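Local atomic coordinates of lipoprotein (Colwellia psychrerythraea, PDB entry 3O0Y), a protein that is of unknown function but is a putative lipoprotein, probably related in fold to metallopeptidases. Residues A[374-385]-A[442-453]. Residues are numbered along the deposited sequence; the frame is centred on the assembly and turned at random.
Sequences MAPVFRTTPSYQ and PGHHWQIALNLD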
loop_
_atom_site.group_PDB
_atom_site.type_symbol
_atom_site.label_atom_id
_atom_site.label_comp_id
_atom_site.label_asym_id
_atom_site.label_seq_id
_atom_site.Cartn_x
_atom_site.Cartn_y
_atom_site.Cartn_z
ATOM N N MET A 374 -21.218 -4.065 13.286
ATOM C CA MET A 374 -21.019 -2.772 12.715
ATOM C C MET A 374 -22.140 -2.298 11.786
ATOM O O MET A 374 -22.230 -1.102 11.475
ATOM C CB MET A 374 -19.620 -2.673 11.995
ATOM C CG MET A 374 -19.575 -3.285 10.669
ATOM S SD MET A 374 -17.762 -3.539 10.114
ATOM C CE MET A 374 -18.102 -2.821 8.417
ATOM N N ALA A 375 -23.076 -3.200 11.442
ATOM C CA ALA A 375 -24.111 -2.950 10.432
ATOM C C ALA A 375 -24.936 -1.668 10.707
ATOM O O ALA A 375 -25.227 -0.952 9.775
ATOM C CB ALA A 375 -25.131 -4.172 10.284
ATOM N N PRO A 376 -25.255 -1.325 11.987
ATOM C CA PRO A 376 -26.064 -0.110 12.176
ATOM C C PRO A 376 -25.429 1.159 11.698
ATOM O O PRO A 376 -26.186 2.100 11.370
ATOM C CB PRO A 376 -26.264 -0.060 13.702
ATOM C CG PRO A 376 -26.231 -1.504 14.092
ATOM C CD PRO A 376 -25.170 -2.104 13.219
ATOM N N VAL A 377 -24.105 1.217 11.675
ATOM C CA VAL A 377 -23.398 2.384 11.183
ATOM C C VAL A 377 -22.599 2.199 9.892
ATOM O O VAL A 377 -21.934 3.128 9.438
ATOM C CB VAL A 377 -22.527 3.004 12.279
ATOM C CG1 VAL A 377 -23.399 3.308 13.588
ATOM C CG2 VAL A 377 -21.276 2.162 12.674
ATOM N N PHE A 378 -22.739 1.004 9.309
ATOM C CA PHE A 378 -22.151 0.716 8.013
ATOM C C PHE A 378 -23.237 -0.039 7.219
ATOM O O PHE A 378 -23.241 -1.280 7.128
ATOM C CB PHE A 378 -20.908 -0.096 8.167
ATOM C CG PHE A 378 -19.728 0.674 8.687
ATOM C CD1 PHE A 378 -19.031 1.575 7.875
ATOM C CD2 PHE A 378 -19.342 0.587 10.054
ATOM C CE1 PHE A 378 -17.945 2.255 8.387
ATOM C CE2 PHE A 378 -18.161 1.233 10.491
ATOM C CZ PHE A 378 -17.512 2.040 9.704
ATOM N N ARG A 379 -24.168 0.735 6.718
ATOM C CA ARG A 379 -25.425 0.178 6.298
ATOM C C ARG A 379 -25.389 -0.310 4.809
ATOM O O ARG A 379 -26.367 -0.954 4.347
ATOM C CB ARG A 379 -26.526 1.196 6.483
ATOM C CG ARG A 379 -26.769 1.641 7.899
ATOM C CD ARG A 379 -27.797 2.760 7.871
ATOM N NE ARG A 379 -27.319 3.863 7.010
ATOM C CZ ARG A 379 -27.951 5.021 6.794
ATOM N NH1 ARG A 379 -29.138 5.304 7.371
ATOM N NH2 ARG A 379 -27.369 5.916 6.025
ATOM N N THR A 380 -24.331 0.001 4.088
ATOM C CA THR A 380 -24.146 -0.445 2.691
ATOM C C THR A 380 -23.032 -1.510 2.678
ATOM O O THR A 380 -21.862 -1.250 2.964
ATOM C CB THR A 380 -23.769 0.727 1.799
ATOM O OG1 THR A 380 -24.840 1.690 1.827
ATOM C CG2 THR A 380 -23.624 0.226 0.372
ATOM N N THR A 381 -23.396 -2.737 2.344
ATOM C CA THR A 381 -22.456 -3.872 2.287
ATOM C C THR A 381 -21.863 -3.973 0.903
ATOM O O THR A 381 -22.598 -4.017 -0.093
ATOM C CB THR A 381 -23.151 -5.205 2.629
ATOM O OG1 THR A 381 -23.698 -5.094 3.945
ATOM C CG2 THR A 381 -22.166 -6.364 2.560
ATOM N N PRO A 382 -20.547 -4.033 0.831
ATOM C CA PRO A 382 -19.937 -4.126 -0.493
ATOM C C PRO A 382 -20.161 -5.517 -1.099
ATOM O O PRO A 382 -20.454 -6.458 -0.369
ATOM C CB PRO A 382 -18.477 -3.924 -0.230
ATOM C CG PRO A 382 -18.282 -4.217 1.203
ATOM C CD PRO A 382 -19.537 -3.910 1.905
ATOM N N SER A 383 -20.041 -5.640 -2.421
ATOM C CA SER A 383 -20.353 -6.895 -3.117
ATOM C C SER A 383 -19.196 -7.946 -3.128
ATOM O O SER A 383 -19.302 -8.968 -3.838
ATOM C CB SER A 383 -20.705 -6.612 -4.573
ATOM O OG SER A 383 -19.538 -6.175 -5.273
ATOM N N TYR A 384 -18.151 -7.732 -2.329
ATOM C CA TYR A 384 -16.980 -8.574 -2.253
ATOM C C TYR A 384 -16.772 -9.042 -0.814
ATOM O O TYR A 384 -17.014 -8.271 0.089
ATOM C CB TYR A 384 -15.719 -7.823 -2.664
ATOM C CG TYR A 384 -15.772 -7.172 -3.991
ATOM C CD1 TYR A 384 -15.136 -7.750 -5.111
ATOM C CD2 TYR A 384 -16.280 -5.885 -4.136
ATOM C CE1 TYR A 384 -15.140 -7.092 -6.324
ATOM C CE2 TYR A 384 -16.279 -5.228 -5.384
ATOM C CZ TYR A 384 -15.713 -5.869 -6.460
ATOM O OH TYR A 384 -15.642 -5.242 -7.673
ATOM N N GLN A 385 -16.491 -10.337 -0.641
ATOM C CA GLN A 385 -16.292 -10.882 0.692
ATOM C C GLN A 385 -14.806 -11.106 0.877
ATOM O O GLN A 385 -14.197 -11.764 0.062
ATOM C CB GLN A 385 -17.017 -12.220 0.865
ATOM C CG GLN A 385 -18.490 -12.053 1.212
ATOM C CD GLN A 385 -18.998 -13.136 2.210
ATOM O OE1 GLN A 385 -18.427 -14.259 2.329
ATOM N NE2 GLN A 385 -20.075 -12.797 2.930
ATOM N N PRO A 442 -13.861 -2.854 9.687
ATOM C CA PRO A 442 -14.352 -1.847 8.743
ATOM C C PRO A 442 -13.234 -1.078 8.024
ATOM O O PRO A 442 -13.560 -0.088 7.338
ATOM C CB PRO A 442 -15.084 -0.854 9.673
ATOM C CG PRO A 442 -14.631 -1.167 10.983
ATOM C CD PRO A 442 -13.816 -2.340 11.075
ATOM N N GLY A 443 -12.030 -1.632 8.007
ATOM C CA GLY A 443 -10.883 -0.979 7.361
ATOM C C GLY A 443 -10.695 -1.171 5.847
ATOM O O GLY A 443 -11.610 -0.938 5.071
ATOM N N HIS A 444 -9.545 -1.663 5.442
ATOM C CA HIS A 444 -9.213 -1.670 4.033
ATOM C C HIS A 444 -10.199 -2.410 3.161
ATOM O O HIS A 444 -10.572 -1.871 2.118
ATOM C CB HIS A 444 -7.850 -2.262 3.780
ATOM C CG HIS A 444 -6.682 -1.387 4.140
ATOM N ND1 HIS A 444 -6.665 -0.013 3.926
ATOM C CD2 HIS A 444 -5.479 -1.709 4.668
ATOM C CE1 HIS A 444 -5.468 0.450 4.281
ATOM N NE2 HIS A 444 -4.734 -0.551 4.735
ATOM N N HIS A 445 -10.607 -3.618 3.515
ATOM C CA HIS A 445 -11.503 -4.385 2.646
ATOM C C HIS A 445 -12.844 -3.662 2.466
ATOM O O HIS A 445 -13.346 -3.458 1.343
ATOM C CB HIS A 445 -11.728 -5.811 3.161
ATOM C CG HIS A 445 -12.730 -6.547 2.315
ATOM N ND1 HIS A 445 -12.411 -6.954 1.035
ATOM C CD2 HIS A 445 -14.067 -6.768 2.470
ATOM C CE1 HIS A 445 -13.501 -7.479 0.466
ATOM N NE2 HIS A 445 -14.533 -7.359 1.304
ATOM N N TRP A 446 -13.444 -3.215 3.568
ATOM C CA TRP A 446 -14.741 -2.611 3.505
ATOM C C TRP A 446 -14.660 -1.362 2.582
ATOM O O TRP A 446 -15.517 -1.165 1.724
ATOM C CB TRP A 446 -15.248 -2.273 4.901
ATOM C CG TRP A 446 -16.735 -2.020 4.993
ATOM C CD1 TRP A 446 -17.356 -0.804 5.108
ATOM C CD2 TRP A 446 -17.755 -3.002 5.105
ATOM N NE1 TRP A 446 -18.692 -0.978 5.270
ATOM C CE2 TRP A 446 -18.975 -2.308 5.255
ATOM C CE3 TRP A 446 -17.756 -4.401 5.093
ATOM C CZ2 TRP A 446 -20.190 -2.957 5.395
ATOM C CZ3 TRP A 446 -18.959 -5.025 5.234
ATOM C CH2 TRP A 446 -20.151 -4.322 5.443
ATOM N N GLN A 447 -13.625 -0.567 2.769
ATOM C CA GLN A 447 -13.479 0.703 2.044
ATOM C C GLN A 447 -13.173 0.463 0.593
ATOM O O GLN A 447 -13.915 0.968 -0.290
ATOM C CB GLN A 447 -12.436 1.576 2.699
ATOM C CG GLN A 447 -12.125 2.876 2.030
ATOM C CD GLN A 447 -11.096 2.727 0.959
ATOM O OE1 GLN A 447 -9.943 2.442 1.233
ATOM N NE2 GLN A 447 -11.493 3.095 -0.299
ATOM N N ILE A 448 -12.163 -0.362 0.341
ATOM C CA ILE A 448 -11.748 -0.629 -1.080
ATOM C C ILE A 448 -12.862 -1.301 -1.893
ATOM O O ILE A 448 -13.145 -0.951 -3.021
ATOM C CB ILE A 448 -10.451 -1.436 -1.090
ATOM C CG1 ILE A 448 -9.306 -0.496 -0.726
ATOM C CG2 ILE A 448 -10.170 -2.162 -2.445
ATOM C CD1 ILE A 448 -8.029 -1.175 -0.395
ATOM N N ALA A 449 -13.511 -2.291 -1.320
ATOM C CA ALA A 449 -14.592 -2.951 -1.969
ATOM C C ALA A 449 -15.781 -2.038 -2.258
ATOM O O ALA A 449 -16.346 -2.038 -3.377
ATOM C CB ALA A 449 -15.040 -4.207 -1.100
ATOM N N LEU A 450 -16.145 -1.180 -1.293
ATOM C CA LEU A 450 -17.174 -0.166 -1.579
ATOM C C LEU A 450 -16.743 0.757 -2.722
ATOM O O LEU A 450 -17.558 1.099 -3.553
ATOM C CB LEU A 450 -17.582 0.602 -0.313
ATOM C CG LEU A 450 -18.458 -0.159 0.649
ATOM C CD1 LEU A 450 -18.568 0.608 2.026
ATOM C CD2 LEU A 450 -19.911 -0.450 0.026
ATOM N N ASN A 451 -15.482 1.188 -2.742
ATOM C CA ASN A 451 -15.053 2.077 -3.799
ATOM C C ASN A 451 -15.152 1.366 -5.152
ATOM O O ASN A 451 -15.632 1.987 -6.113
ATOM C CB ASN A 451 -13.639 2.493 -3.574
ATOM C CG ASN A 451 -13.233 3.703 -4.390
ATOM O OD1 ASN A 451 -13.958 4.179 -5.323
ATOM N ND2 ASN A 451 -12.072 4.213 -4.076
ATOM N N LEU A 452 -14.792 0.068 -5.199
ATOM C CA LEU A 452 -14.903 -0.653 -6.456
ATOM C C LEU A 452 -16.331 -0.748 -6.928
ATOM O O LEU A 452 -16.614 -0.639 -8.136
ATOM C CB LEU A 452 -14.371 -2.059 -6.299
ATOM C CG LEU A 452 -12.895 -2.212 -6.222
ATOM C CD1 LEU A 452 -12.576 -3.746 -5.844
ATOM C CD2 LEU A 452 -12.138 -1.738 -7.501
ATOM N N ASP A 453 -17.283 -0.857 -5.975
ATOM C CA ASP A 453 -18.675 -0.924 -6.314
ATOM C C ASP A 453 -19.315 0.384 -6.930
ATOM O O ASP A 453 -20.463 0.334 -7.433
ATOM C CB ASP A 453 -19.516 -1.300 -5.113
ATOM C CG ASP A 453 -19.540 -2.781 -4.794
ATOM O OD1 ASP A 453 -19.304 -3.647 -5.667
ATOM O OD2 ASP A 453 -19.795 -3.065 -3.564
HETATM O O HOH W 1 -21.140 0.730 4.802
HETATM O O HOH W 2 -22.048 -1.753 -2.608
HETATM O O HOH W 3 -17.958 -3.824 -8.205
#
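The carboxylate of D453 is gripped through both oxygens. S383 OG donates to D453 OD1 at 2.6 Å, and S383 N donates to D453 OD2 at 2.8 Å. Each oxygen uses its syn lone pair, and each also accepts a bond from a water. S383 OG sits between its own backbone N and carbonyl carbon (chi1 69°), which brings it to OD1 while the N-H reaches OD2. Near the start of helix 444-452, H445 NE2 donates to Y384 O at 2.9 Å. That oxygen lies in the imidazole plane, but NE2 stands above the carbonyl plane of Y384. Y404 OH bonds H445 ND1. L452 CD1 lies over one face of the Y384 ring, whose hydroxyl bonds V409 O. M374 CE and P382 CD make CH-pi contacts with opposite faces of the W446 six-membered ring, each 3.4 Å from its centroid. W446 NE1 donates to a water that in turn donates to T380 O. With W446 cut back to an alanine, M374 and P382 would probably lose the surface between them, and this water its indole donor. The bonds of D453 and H445 and the packing round W446 are consistent with a firmly held loop between helix 353-373 and strand 387-390.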